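Local coordinates for E1 (Kluyveromyces marxianus, PDB 3VX6), which is the N-terminal domain of the autophagy E1-like enzyme Atg7, which activates the ubiquitin-like proteins ATG12 and ATG8 for conjugation, at residues 106-111 / 122-127; 204-209 / 239-244; 220-225 / 229-234. All coordinates share one frame; numbering follows the deposited sequence.

Contact 1: 106-111 / 122-127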
ATOM      1  N   GLN A 106      -9.733   2.132   7.945  1.00 42.93           N
ATOM      2  CA  GLN A 106     -10.209   3.356   8.577  1.00 43.99           C
ATOM      3  C   GLN A 106      -9.065   4.143   9.188  1.00 44.41           C
ATOM      4  O   GLN A 106      -9.133   5.372   9.287  1.00 45.76           O
ATOM      5  CB  GLN A 106     -11.235   3.035   9.668  1.00 44.78           C
ATOM      6  CG  GLN A 106     -12.506   2.416   9.128  1.00 50.39           C
ATOM      7  CD  GLN A 106     -13.461   1.954  10.224  1.00 53.05           C
ATOM      8  OE1 GLN A 106     -13.066   1.244  11.152  1.00 51.86           O
ATOM      9  NE2 GLN A 106     -14.732   2.341  10.105  1.00 55.16           N
ATOM     10  N   GLU A 107      -8.019   3.433   9.600  1.00 42.94           N
ATOM     11  CA  GLU A 107      -6.865   4.061  10.223  1.00 42.83           C
ATOM     12  C   GLU A 107      -6.058   4.811   9.181  1.00 42.16           C
ATOM     13  O   GLU A 107      -5.573   5.906   9.429  1.00 42.35           O
ATOM     14  CB  GLU A 107      -5.987   3.007  10.896  1.00 43.26           C
ATOM     15  CG  GLU A 107      -6.708   2.167  11.931  1.00 44.89           C
ATOM     16  CD  GLU A 107      -5.915   0.927  12.341  1.00 47.73           C
ATOM     17  OE1 GLU A 107      -6.446   0.145  13.159  1.00 47.69           O
ATOM     18  OE2 GLU A 107      -4.771   0.730  11.847  1.00 48.25           O
ATOM     19  N   LEU A 108      -5.900   4.212   8.012  1.00 41.46           N
ATOM     20  CA  LEU A 108      -5.155   4.865   6.956  1.00 40.02           C
ATOM     21  C   LEU A 108      -5.937   6.112   6.554  1.00 40.95           C
ATOM     22  O   LEU A 108      -5.353   7.168   6.311  1.00 43.44           O
ATOM     23  CB  LEU A 108      -4.968   3.907   5.778  1.00 36.47           C
ATOM     24  CG  LEU A 108      -4.153   2.658   6.138  1.00 33.67           C
ATOM     25  CD1 LEU A 108      -4.289   1.629   5.058  1.00 30.97           C
ATOM     26  CD2 LEU A 108      -2.702   3.017   6.360  1.00 32.00           C
ATOM     27  N   LEU A 109      -7.260   5.993   6.507  1.00 39.76           N
ATOM     28  CA  LEU A 109      -8.127   7.113   6.170  1.00 38.98           C
ATOM     29  C   LEU A 109      -7.829   8.294   7.093  1.00 41.33           C
ATOM     30  O   LEU A 109      -7.534   9.404   6.642  1.00 41.69           O
ATOM     31  CB  LEU A 109      -9.581   6.695   6.337  1.00 37.45           C
ATOM     32  CG  LEU A 109     -10.617   7.811   6.406  1.00 35.69           C
ATOM     33  CD1 LEU A 109     -10.564   8.643   5.149  1.00 36.50           C
ATOM     34  CD2 LEU A 109     -11.992   7.197   6.582  1.00 35.64           C
ATOM     35  N   GLN A 110      -7.919   8.037   8.394  1.00 43.61           N
ATOM     36  CA  GLN A 110      -7.650   9.040   9.411  1.00 44.58           C
ATOM     37  C   GLN A 110      -6.286   9.675   9.147  1.00 45.83           C
ATOM     38  O   GLN A 110      -6.187  10.881   8.931  1.00 46.33           O
ATOM     39  CB  GLN A 110      -7.664   8.390  10.804  1.00 45.80           C
ATOM     40  CG  GLN A 110      -7.500   9.375  11.957  1.00 48.19           C
ATOM     41  CD  GLN A 110      -8.594  10.433  11.964  1.00 51.05           C
ATOM     42  OE1 GLN A 110      -9.731  10.174  12.375  1.00 52.97           O
ATOM     43  NE2 GLN A 110      -8.263  11.626  11.484  1.00 50.84           N
ATOM     44  N   ARG A 111      -5.239   8.855   9.146  1.00 47.51           N
ATOM     45  CA  ARG A 111      -3.881   9.342   8.926  1.00 49.21           C
ATOM     46  C   ARG A 111      -3.708  10.199   7.681  1.00 48.69           C
ATOM     47  O   ARG A 111      -2.971  11.171   7.705  1.00 49.64           O
ATOM     48  CB  ARG A 111      -2.893   8.170   8.906  1.00 50.51           C
ATOM     49  CG  ARG A 111      -2.785   7.519  10.262  1.00 55.82           C
ATOM     50  CD  ARG A 111      -1.698   6.470  10.385  1.00 60.48           C
ATOM     51  NE  ARG A 111      -1.474   6.186  11.803  1.00 66.35           N
ATOM     52  CZ  ARG A 111      -0.849   7.014  12.643  1.00 68.97           C
ATOM     53  NH1 ARG A 111      -0.371   8.175  12.206  1.00 69.84           N
ATOM     54  NH2 ARG A 111      -0.724   6.700  13.927  1.00 69.74           N
ATOM     55  N   SER A 122       0.209   1.361   3.113  1.00 38.89           N
ATOM     56  CA  SER A 122       0.883   0.425   3.991  1.00 37.97           C
ATOM     57  C   SER A 122       0.491  -1.009   3.650  1.00 38.45           C
ATOM     58  O   SER A 122      -0.395  -1.251   2.840  1.00 39.44           O
ATOM     59  CB  SER A 122       0.523   0.725   5.439  1.00 35.84           C
ATOM     60  OG  SER A 122       1.331  -0.025   6.315  1.00 36.70           O
ATOM     61  N   PHE A 123       1.180  -1.968   4.240  1.00 39.30           N
ATOM     62  CA  PHE A 123       0.814  -3.347   4.010  1.00 39.75           C
ATOM     63  C   PHE A 123       0.770  -4.030   5.354  1.00 39.25           C
ATOM     64  O   PHE A 123       1.533  -3.706   6.260  1.00 38.55           O
ATOM     65  CB  PHE A 123       1.781  -4.060   3.072  1.00 40.27           C
ATOM     66  CG  PHE A 123       3.155  -4.225   3.617  1.00 40.96           C
ATOM     67  CD1 PHE A 123       4.043  -3.158   3.632  1.00 40.49           C
ATOM     68  CD2 PHE A 123       3.594  -5.476   4.042  1.00 41.71           C
ATOM     69  CE1 PHE A 123       5.356  -3.335   4.057  1.00 42.27           C
ATOM     70  CE2 PHE A 123       4.900  -5.668   4.469  1.00 42.06           C
ATOM     71  CZ  PHE A 123       5.786  -4.599   4.475  1.00 42.84           C
ATOM     72  N   TYR A 124      -0.163  -4.961   5.466  1.00 38.93           N
ATOM     73  CA  TYR A 124      -0.402  -5.713   6.676  1.00 37.93           C
ATOM     74  C   TYR A 124      -0.388  -7.191   6.307  1.00 38.18           C
ATOM     75  O   TYR A 124      -0.928  -7.607   5.274  1.00 38.41           O
ATOM     76  CB  TYR A 124      -1.763  -5.321   7.244  1.00 38.61           C
ATOM     77  CG  TYR A 124      -1.895  -3.837   7.527  1.00 42.06           C
ATOM     78  CD1 TYR A 124      -1.621  -3.326   8.799  1.00 41.05           C
ATOM     79  CD2 TYR A 124      -2.280  -2.938   6.518  1.00 40.42           C
ATOM     80  CE1 TYR A 124      -1.729  -1.959   9.066  1.00 43.30           C
ATOM     81  CE2 TYR A 124      -2.386  -1.561   6.773  1.00 41.51           C
ATOM     82  CZ  TYR A 124      -2.111  -1.081   8.056  1.00 44.24           C
ATOM     83  OH  TYR A 124      -2.221   0.264   8.356  1.00 45.65           O
ATOM     84  N   MET A 125       0.244  -7.991   7.145  1.00 38.19           N
ATOM     85  CA  MET A 125       0.316  -9.406   6.872  1.00 38.46           C
ATOM     86  C   MET A 125      -0.182 -10.166   8.077  1.00 35.89           C
ATOM     87  O   MET A 125       0.175  -9.841   9.191  1.00 35.92           O
ATOM     88  CB  MET A 125       1.765  -9.800   6.572  1.00 39.76           C
ATOM     89  CG  MET A 125       1.951 -11.259   6.238  1.00 42.09           C
ATOM     90  SD  MET A 125       3.672 -11.669   5.931  1.00 45.30           S
ATOM     91  CE  MET A 125       3.754 -13.245   6.772  1.00 43.31           C
ATOM     92  N   ILE A 126      -1.054 -11.135   7.864  1.00 35.12           N
ATOM     93  CA  ILE A 126      -1.493 -11.952   8.977  1.00 36.32           C
ATOM     94  C   ILE A 126      -0.867 -13.284   8.633  1.00 37.84           C
ATOM     95  O   ILE A 126      -0.700 -13.618   7.458  1.00 39.81           O
ATOM     96  CB  ILE A 126      -3.027 -12.095   9.087  1.00 35.57           C
ATOM     97  CG1 ILE A 126      -3.621 -12.568   7.755  1.00 34.75           C
ATOM     98  CG2 ILE A 126      -3.624 -10.778   9.584  1.00 35.27           C
ATOM     99  CD1 ILE A 126      -5.105 -12.929   7.816  1.00 31.54           C
ATOM    100  N   SER A 127      -0.481 -14.041   9.641  1.00 38.64           N
ATOM    101  CA  SER A 127       0.152 -15.309   9.360  1.00 38.86           C
ATOM    102  C   SER A 127       0.057 -16.259  10.519  1.00 39.86           C
ATOM    103  O   SER A 127      -0.378 -15.907  11.614  1.00 39.21           O
ATOM    104  CB  SER A 127       1.633 -15.097   9.004  1.00 38.93           C
ATOM    105  OG  SER A 127       2.370 -14.536  10.084  1.00 34.59           O
TER
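L108, on helix 97-114, meets Y124, on strand 123-130, so that a branched aliphatic side chain abuts the hydroxyl end and edge of a tyrosine. The two side chains reach toward each other head-on. The CD2 branch of L108 touches Y124 OH at 3.4 Å, while the other branch, CD1, lies beside the edge of the tyrosine ring, near its plane, 4.1 Å from CE2. The ring of Y82, on the adjoining strand 78-86, meets that of Y124 with planes at about 35°, and F100 and K104, earlier on the same helix, touch the tyrosine as well. With its CG beside the backbone N (chi1 -57°), Y124 extends toward the helix. S122, two residues before Y124, puts its CB 4.1 Å from L108 CD2. Its small side chain suits a place where the leucine comes close, and its OG is hydrogen-bonded to K80 O. E107 lies at the margin, its OE2 4.3 Å from Y124 OH, too far for a bond. The chemistry is thus chiefly apolar: between these segments the helix is held to the sheet by van der Waals contact, with the serine hydroxyl satisfied by the sheet itself.

Contact 2: 204-209 / 239-244; sequences FSHLKD and DESSFE
At the end of a beta sheet, the loop following strand 198-202 packs against the turn that leads into strand 243-250 and against the first residue of that strand. At one end the imidazole of H206 is covered by D239. The CB of D239 stands over the centre of one face, 3.6 Å from the ring centroid and 9° off its normal, a CH-pi contact, and the carboxylate lies stacked on the ring with the two planes 7° apart. F53 stacks with the same imidazole, as suits a flat, polarisable ring. D239 OD1 also comes within 3.1 Å of H206 O, but both are acceptors and nothing bonds them. A weak hydrogen bond from S241 OG reaches this carboxylate oxygen, and R237 is bound to both S241 OG and the carbonyl of L207.

At the other end D209 meets the phenyl ring of F243. The attractive part is a CH-pi contact made by D209 CA over the face, 4.0 Å from the centroid. OD1 also lies above this ring, 3.4 Å from CG and displaced toward the rim, without bonding to it. F243 takes the position between backbone N and carbonyl carbon (chi1 70°), which presents this face to the loop. One water ties the pieces together: it accepts from D209 N and donates to D209 OD1 and, at 2.8 Å, to S241 O.

Between the two segments, direct contact thus relies on CH groups set over ring faces, while the polar links pass through the water and R237, whose positive charge would probably favour the nearby D239 carboxylate.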
ATOM      1  N   PHE A 204       2.363   2.054  -7.475  1.00 38.88           N
ATOM      2  CA  PHE A 204       2.768   0.692  -7.161  1.00 38.27           C
ATOM      3  C   PHE A 204       2.368  -0.207  -8.293  1.00 38.78           C
ATOM      4  O   PHE A 204       2.380  -1.423  -8.178  1.00 38.69           O
ATOM      5  CB  PHE A 204       2.106   0.210  -5.879  1.00 37.77           C
ATOM      6  CG  PHE A 204       2.624   0.879  -4.657  1.00 37.41           C
ATOM      7  CD1 PHE A 204       3.714   1.734  -4.731  1.00 38.45           C
ATOM      8  CD2 PHE A 204       2.031   0.651  -3.431  1.00 37.51           C
ATOM      9  CE1 PHE A 204       4.204   2.354  -3.600  1.00 40.01           C
ATOM     10  CE2 PHE A 204       2.510   1.260  -2.293  1.00 38.91           C
ATOM     11  CZ  PHE A 204       3.602   2.118  -2.374  1.00 40.68           C
ATOM     12  N   SER A 205       1.981   0.395  -9.399  1.00 40.68           N
ATOM     13  CA  SER A 205       1.613  -0.409 -10.535  1.00 42.02           C
ATOM     14  C   SER A 205       2.371   0.156 -11.713  1.00 41.83           C
ATOM     15  O   SER A 205       2.582   1.361 -11.794  1.00 41.17           O
ATOM     16  CB  SER A 205       0.104  -0.344 -10.785  1.00 42.91           C
ATOM     17  OG  SER A 205      -0.267  -1.159 -11.888  1.00 45.18           O
ATOM     18  N   HIS A 206       2.818  -0.734 -12.590  1.00 42.31           N
ATOM     19  CA  HIS A 206       3.518  -0.353 -13.803  1.00 42.19           C
ATOM     20  C   HIS A 206       2.581  -0.727 -14.931  1.00 42.39           C
ATOM     21  O   HIS A 206       2.948  -0.646 -16.107  1.00 42.74           O
ATOM     22  CB  HIS A 206       4.824  -1.120 -13.969  1.00 44.16           C
ATOM     23  CG  HIS A 206       5.989  -0.481 -13.290  1.00 44.51           C
ATOM     24  ND1 HIS A 206       7.263  -1.006 -13.354  1.00 46.47           N
ATOM     25  CD2 HIS A 206       6.073   0.621 -12.510  1.00 44.18           C
ATOM     26  CE1 HIS A 206       8.078  -0.256 -12.635  1.00 47.65           C
ATOM     27  NE2 HIS A 206       7.381   0.738 -12.111  1.00 45.31           N
ATOM     28  N   LEU A 207       1.379  -1.164 -14.559  1.00 42.61           N
ATOM     29  CA  LEU A 207       0.360  -1.518 -15.533  1.00 43.37           C
ATOM     30  C   LEU A 207      -0.033  -0.238 -16.255  1.00 44.52           C
ATOM     31  O   LEU A 207      -0.191   0.809 -15.629  1.00 45.05           O
ATOM     32  CB  LEU A 207      -0.860  -2.131 -14.846  1.00 42.10           C
ATOM     33  CG  LEU A 207      -0.701  -3.595 -14.434  1.00 43.45           C
ATOM     34  CD1 LEU A 207      -1.992  -4.086 -13.820  1.00 43.78           C
ATOM     35  CD2 LEU A 207      -0.342  -4.452 -15.654  1.00 41.23           C
ATOM     36  N   LYS A 208      -0.167  -0.313 -17.571  1.00 45.77           N
ATOM     37  CA  LYS A 208      -0.525   0.867 -18.340  1.00 47.36           C
ATOM     38  C   LYS A 208      -1.829   1.488 -17.840  1.00 48.38           C
ATOM     39  O   LYS A 208      -2.895   0.874 -17.898  1.00 48.85           O
ATOM     40  CB  LYS A 208      -0.637   0.518 -19.823  1.00 47.16           C
ATOM     41  N   ASP A 209      -1.704   2.711 -17.328  1.00 48.96           N
ATOM     42  CA  ASP A 209      -2.808   3.518 -16.825  1.00 48.53           C
ATOM     43  C   ASP A 209      -3.673   2.925 -15.741  1.00 48.77           C
ATOM     44  O   ASP A 209      -4.742   3.451 -15.421  1.00 49.66           O
ATOM     45  CB  ASP A 209      -3.683   3.981 -17.985  1.00 49.46           C
ATOM     46  CG  ASP A 209      -2.940   4.901 -18.921  1.00 52.05           C
ATOM     47  OD1 ASP A 209      -2.086   5.682 -18.433  1.00 48.81           O
ATOM     48  OD2 ASP A 209      -3.208   4.843 -20.139  1.00 55.48           O
ATOM     49  N   ASP A 239       9.085   2.984 -15.134  1.00 58.04           N
ATOM     50  CA  ASP A 239       8.665   2.202 -16.290  1.00 59.33           C
ATOM     51  C   ASP A 239       8.487   2.932 -17.636  1.00 60.43           C
ATOM     52  O   ASP A 239       8.453   2.284 -18.683  1.00 60.30           O
ATOM     53  CB  ASP A 239       7.336   1.534 -15.928  1.00 58.85           C
ATOM     54  CG  ASP A 239       7.003   0.370 -16.820  1.00 60.65           C
ATOM     55  OD1 ASP A 239       5.800   0.142 -17.086  1.00 59.95           O
ATOM     56  OD2 ASP A 239       7.947  -0.330 -17.243  1.00 62.35           O
ATOM     57  N   GLU A 240       8.371   4.260 -17.610  1.00 60.20           N
ATOM     58  CA  GLU A 240       8.107   5.056 -18.819  1.00 59.82           C
ATOM     59  C   GLU A 240       6.586   5.152 -18.882  1.00 58.47           C
ATOM     60  O   GLU A 240       6.019   5.870 -19.705  1.00 58.21           O
ATOM     61  CB  GLU A 240       8.585   4.371 -20.107  1.00 60.02           C
ATOM     62  CG  GLU A 240      10.073   4.155 -20.205  1.00 63.94           C
ATOM     63  CD  GLU A 240      10.847   5.426 -19.952  1.00 65.20           C
ATOM     64  OE1 GLU A 240      10.645   6.396 -20.714  1.00 64.85           O
ATOM     65  OE2 GLU A 240      11.647   5.449 -18.987  1.00 65.79           O
ATOM     66  N   SER A 241       5.938   4.398 -17.999  1.00 56.66           N
ATOM     67  CA  SER A 241       4.485   4.352 -17.916  1.00 54.47           C
ATOM     68  C   SER A 241       3.895   5.454 -17.039  1.00 51.99           C
ATOM     69  O   SER A 241       2.675   5.507 -16.863  1.00 51.98           O
ATOM     70  CB  SER A 241       4.040   2.999 -17.361  1.00 54.58           C
ATOM     71  OG  SER A 241       4.428   2.864 -16.003  1.00 55.18           O
ATOM     72  N   SER A 242       4.744   6.318 -16.482  1.00 49.17           N
ATOM     73  CA  SER A 242       4.267   7.410 -15.626  1.00 48.66           C
ATOM     74  C   SER A 242       3.256   8.315 -16.334  1.00 47.92           C
ATOM     75  O   SER A 242       3.496   8.790 -17.450  1.00 47.45           O
ATOM     76  CB  SER A 242       5.442   8.245 -15.105  1.00 47.85           C
ATOM     77  OG  SER A 242       6.614   8.009 -15.873  1.00 51.93           O
ATOM     78  N   PHE A 243       2.118   8.536 -15.682  1.00 46.94           N
ATOM     79  CA  PHE A 243       1.062   9.374 -16.240  1.00 46.41           C
ATOM     80  C   PHE A 243       0.343  10.168 -15.157  1.00 45.72           C
ATOM     81  O   PHE A 243       0.276   9.745 -14.009  1.00 45.99           O
ATOM     82  CB  PHE A 243       0.026   8.511 -16.955  1.00 47.26           C
ATOM     83  CG  PHE A 243      -0.810   7.666 -16.019  1.00 48.30           C
ATOM     84  CD1 PHE A 243      -0.253   6.574 -15.355  1.00 46.93           C
ATOM     85  CD2 PHE A 243      -2.153   7.974 -15.795  1.00 47.63           C
ATOM     86  CE1 PHE A 243      -1.020   5.808 -14.484  1.00 46.27           C
ATOM     87  CE2 PHE A 243      -2.929   7.214 -14.927  1.00 46.82           C
ATOM     88  CZ  PHE A 243      -2.364   6.128 -14.269  1.00 46.78           C
ATOM     89  N   GLU A 244      -0.198  11.321 -15.527  1.00 44.68           N
ATOM     90  CA  GLU A 244      -0.944  12.144 -14.584  1.00 42.97           C
ATOM     91  C   GLU A 244      -2.414  11.927 -14.911  1.00 41.73           C
ATOM     92  O   GLU A 244      -2.774  11.760 -16.074  1.00 41.33           O
ATOM     93  CB  GLU A 244      -0.601  13.624 -14.761  1.00 43.81           C
ATOM     94  CG  GLU A 244      -1.428  14.542 -13.877  1.00 45.64           C
ATOM     95  CD  GLU A 244      -1.077  16.013 -14.052  1.00 47.03           C
ATOM     96  OE1 GLU A 244       0.092  16.380 -13.807  1.00 46.82           O
ATOM     97  OE2 GLU A 244      -1.975  16.802 -14.427  1.00 47.17           O
TER
HETATM   98  O   HOH W   1       0.472   4.090 -17.715  1.00 42.49           O

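Contact 3: 220-225 / 229-234; sequences TVWSKL and ETYTIC
W222, on helix 215-225, and Y231, on strand 231-236, share the bulk of this contact, and the tryptophan can be followed outward across the tyrosine. From CB, 4.2 Å from Y231 CD1, the indole leaves with CG anti to the backbone N (chi1 -164°), which sends it toward the strand. CG and CD2 pass beneath Y231 CD1, the latter at 3.5 Å, while W222 CD1 is as far from that atom as CB is. This is an edge-to-face pair: the tyrosine edge points at the five-membered ring, the centroids are 5.0 Å apart and the planes make 64°. NE1 is hydrogen-bonded to L193 O, and CE2 lies 3.9 Å from Y231 CD1. Farther out, CE3 is 3.7 Å from Y231 CB, so the six-membered ring runs along the root of the tyrosine. At the far rim CZ3 and CH2 reach the carbonyl oxygen of T232, and CZ3 meets I233 CG1 at 3.8 Å, both at the indole edge. A long flat indole suits this place because one face can receive the tyrosine while the rim abuts the strand.

The tyrosine runs antiparallel to the indole, back toward the helix, and brings its phenol end to S223, whose OG lies 3.6 Å from Y231 CZ. Serine is small enough to admit it, and its OG is bonded to L219 O, one turn back. Y231 OH is held by S226 O and R228 N.

Helix 215-225 and strand 231-236 belong to a beta-alpha-beta unit with strand 198-202; the axes of segments 220-225 and 231-234 approach to 10.1 Å, their directions 143° apart. W222 also touches V199 of strand 198-202, Y231 and S223 touch I249 of strand 243-250, and T220 and V221 pack against helix 97-114.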
ATOM      1  N   THR A 220      -9.916   8.934  -1.624  1.00 33.92           N
ATOM      2  CA  THR A 220     -10.794   9.004  -0.476  1.00 33.00           C
ATOM      3  C   THR A 220     -10.351  10.079   0.524  1.00 33.40           C
ATOM      4  O   THR A 220     -11.162  10.858   1.030  1.00 31.96           O
ATOM      5  CB  THR A 220     -10.865   7.630   0.210  1.00 32.81           C
ATOM      6  OG1 THR A 220     -11.431   6.682  -0.699  1.00 32.90           O
ATOM      7  CG2 THR A 220     -11.714   7.693   1.465  1.00 32.99           C
ATOM      8  N   VAL A 221      -9.061  10.139   0.809  1.00 32.12           N
ATOM      9  CA  VAL A 221      -8.616  11.127   1.770  1.00 32.16           C
ATOM     10  C   VAL A 221      -8.678  12.540   1.215  1.00 33.29           C
ATOM     11  O   VAL A 221      -9.278  13.437   1.799  1.00 34.47           O
ATOM     12  CB  VAL A 221      -7.203  10.835   2.236  1.00 30.12           C
ATOM     13  CG1 VAL A 221      -6.748  11.937   3.160  1.00 26.57           C
ATOM     14  CG2 VAL A 221      -7.165   9.477   2.925  1.00 26.88           C
ATOM     15  N   TRP A 222      -8.041  12.737   0.082  1.00 34.06           N
ATOM     16  CA  TRP A 222      -8.036  14.035  -0.537  1.00 37.22           C
ATOM     17  C   TRP A 222      -9.477  14.567  -0.686  1.00 38.57           C
ATOM     18  O   TRP A 222      -9.723  15.765  -0.535  1.00 38.08           O
ATOM     19  CB  TRP A 222      -7.356  13.899  -1.887  1.00 38.84           C
ATOM     20  CG  TRP A 222      -6.931  15.161  -2.491  1.00 39.43           C
ATOM     21  CD1 TRP A 222      -7.002  16.417  -1.944  1.00 38.89           C
ATOM     22  CD2 TRP A 222      -6.374  15.314  -3.790  1.00 39.14           C
ATOM     23  NE1 TRP A 222      -6.521  17.342  -2.838  1.00 39.10           N
ATOM     24  CE2 TRP A 222      -6.128  16.690  -3.981  1.00 37.96           C
ATOM     25  CE3 TRP A 222      -6.056  14.419  -4.816  1.00 38.80           C
ATOM     26  CZ2 TRP A 222      -5.586  17.190  -5.159  1.00 38.87           C
ATOM     27  CZ3 TRP A 222      -5.518  14.916  -5.983  1.00 38.88           C
ATOM     28  CH2 TRP A 222      -5.286  16.288  -6.147  1.00 40.25           C
ATOM     29  N   SER A 223     -10.415  13.657  -0.965  1.00 38.86           N
ATOM     30  CA  SER A 223     -11.832  13.977  -1.136  1.00 40.11           C
ATOM     31  C   SER A 223     -12.446  14.678   0.056  1.00 41.03           C
ATOM     32  O   SER A 223     -13.060  15.730  -0.075  1.00 42.65           O
ATOM     33  CB  SER A 223     -12.652  12.705  -1.380  1.00 40.08           C
ATOM     34  OG  SER A 223     -12.492  12.212  -2.691  1.00 44.64           O
ATOM     35  N   LYS A 224     -12.313  14.061   1.218  1.00 41.24           N
ATOM     36  CA  LYS A 224     -12.877  14.612   2.428  1.00 43.18           C
ATOM     37  C   LYS A 224     -12.159  15.879   2.896  1.00 43.19           C
ATOM     38  O   LYS A 224     -12.779  16.761   3.491  1.00 44.33           O
ATOM     39  CB  LYS A 224     -12.868  13.533   3.524  1.00 44.58           C
ATOM     40  CG  LYS A 224     -13.850  12.397   3.244  1.00 48.22           C
ATOM     41  CD  LYS A 224     -13.691  11.231   4.208  1.00 51.03           C
ATOM     42  CE  LYS A 224     -14.535  10.025   3.782  1.00 54.32           C
ATOM     43  NZ  LYS A 224     -15.982  10.130   4.152  1.00 55.85           N
ATOM     44  N   LEU A 225     -10.862  15.966   2.613  1.00 42.32           N
ATOM     45  CA  LEU A 225     -10.039  17.108   3.006  1.00 40.91           C
ATOM     46  C   LEU A 225     -10.341  18.280   2.112  1.00 39.90           C
ATOM     47  O   LEU A 225     -10.598  19.383   2.563  1.00 39.20           O
ATOM     48  CB  LEU A 225      -8.549  16.787   2.859  1.00 40.54           C
ATOM     49  CG  LEU A 225      -7.898  15.990   3.971  1.00 40.20           C
ATOM     50  CD1 LEU A 225      -6.403  15.925   3.732  1.00 39.64           C
ATOM     51  CD2 LEU A 225      -8.201  16.664   5.292  1.00 39.90           C
ATOM     52  N   GLU A 229     -14.553  19.090  -7.418  1.00 48.36           N
ATOM     53  CA  GLU A 229     -15.273  18.507  -8.528  1.00 51.19           C
ATOM     54  C   GLU A 229     -14.394  17.355  -8.982  1.00 49.76           C
ATOM     55  O   GLU A 229     -14.845  16.228  -9.178  1.00 50.41           O
ATOM     56  CB  GLU A 229     -15.405  19.551  -9.647  1.00 54.17           C
ATOM     57  CG  GLU A 229     -16.092  20.846  -9.211  1.00 57.29           C
ATOM     58  CD  GLU A 229     -17.604  20.719  -9.207  1.00 59.09           C
ATOM     59  OE1 GLU A 229     -18.146  20.214 -10.222  1.00 59.58           O
ATOM     60  OE2 GLU A 229     -18.241  21.129  -8.206  1.00 59.83           O
ATOM     61  N   THR A 230     -13.109  17.655  -9.074  1.00 48.78           N
ATOM     62  CA  THR A 230     -12.145  16.693  -9.551  1.00 47.75           C
ATOM     63  C   THR A 230     -10.858  16.635  -8.712  1.00 46.35           C
ATOM     64  O   THR A 230     -10.605  17.497  -7.869  1.00 45.45           O
ATOM     65  CB  THR A 230     -11.829  17.029 -11.035  1.00 48.76           C
ATOM     66  OG1 THR A 230     -10.993  16.022 -11.600  1.00 51.51           O
ATOM     67  CG2 THR A 230     -11.144  18.376 -11.144  1.00 49.33           C
ATOM     68  N   TYR A 231     -10.063  15.589  -8.937  1.00 44.69           N
ATOM     69  CA  TYR A 231      -8.795  15.387  -8.239  1.00 41.91           C
ATOM     70  C   TYR A 231      -7.760  14.935  -9.245  1.00 41.89           C
ATOM     71  O   TYR A 231      -7.989  13.987  -9.989  1.00 42.43           O
ATOM     72  CB  TYR A 231      -8.940  14.313  -7.182  1.00 40.68           C
ATOM     73  CG  TYR A 231      -9.974  14.651  -6.163  1.00 38.75           C
ATOM     74  CD1 TYR A 231      -9.641  15.381  -5.030  1.00 36.63           C
ATOM     75  CD2 TYR A 231     -11.305  14.287  -6.352  1.00 37.73           C
ATOM     76  CE1 TYR A 231     -10.609  15.743  -4.113  1.00 38.94           C
ATOM     77  CE2 TYR A 231     -12.281  14.652  -5.436  1.00 37.63           C
ATOM     78  CZ  TYR A 231     -11.926  15.376  -4.329  1.00 36.48           C
ATOM     79  OH  TYR A 231     -12.887  15.775  -3.445  1.00 42.56           O
ATOM     80  N   THR A 232      -6.617  15.604  -9.264  1.00 41.14           N
ATOM     81  CA  THR A 232      -5.576  15.248 -10.210  1.00 39.74           C
ATOM     82  C   THR A 232      -4.433  14.539  -9.525  1.00 38.34           C
ATOM     83  O   THR A 232      -3.934  15.002  -8.511  1.00 37.17           O
ATOM     84  CB  THR A 232      -5.031  16.486 -10.918  1.00 39.32           C
ATOM     85  OG1 THR A 232      -6.063  17.056 -11.738  1.00 41.14           O
ATOM     86  CG2 THR A 232      -3.834  16.112 -11.773  1.00 39.10           C
ATOM     87  N   ILE A 233      -4.008  13.418 -10.092  1.00 38.11           N
ATOM     88  CA  ILE A 233      -2.919  12.654  -9.508  1.00 37.98           C
ATOM     89  C   ILE A 233      -1.889  12.238 -10.537  1.00 38.90           C
ATOM     90  O   ILE A 233      -2.228  11.640 -11.558  1.00 39.14           O
ATOM     91  CB  ILE A 233      -3.444  11.388  -8.828  1.00 37.30           C
ATOM     92  CG1 ILE A 233      -4.436  11.769  -7.725  1.00 35.54           C
ATOM     93  CG2 ILE A 233      -2.275  10.574  -8.288  1.00 36.54           C
ATOM     94  CD1 ILE A 233      -5.173  10.596  -7.138  1.00 34.58           C
ATOM     95  N   CYS A 234      -0.629  12.561 -10.265  1.00 40.11           N
ATOM     96  CA  CYS A 234       0.470  12.187 -11.152  1.00 42.47           C
ATOM     97  C   CYS A 234       0.986  10.820 -10.719  1.00 41.67           C
ATOM     98  O   CYS A 234       1.396  10.638  -9.578  1.00 41.57           O
ATOM     99  CB  CYS A 234       1.607  13.206 -11.058  1.00 43.78           C
ATOM    100  SG  CYS A 234       1.163  14.842 -11.611  1.00 47.61           S
TER

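How the contacts relate
Contact 1 closes before the other two open and concerns the sheet of strand 123-130, whereas contacts 2 and 3 concern the sheet of strands 231-236 and 243-250. Contacts 1 and 3, with centres about 20 Å apart, meet through their helices: L109 packs on T220 and V221, its CD1 lying 4.0 Å from T220 CG2, so helix 97-114, which packs on the first sheet, touches helix 215-225, which packs on the second. Strands 243-250 and 231-236 are neighbours, and E244 crosses from one to C234 and T232 of the other. Along the chain contact 3 is nested inside the loop that contact 2 closes. Contacts 1 and 2 do not touch, their nearest atoms being about 6 Å apart.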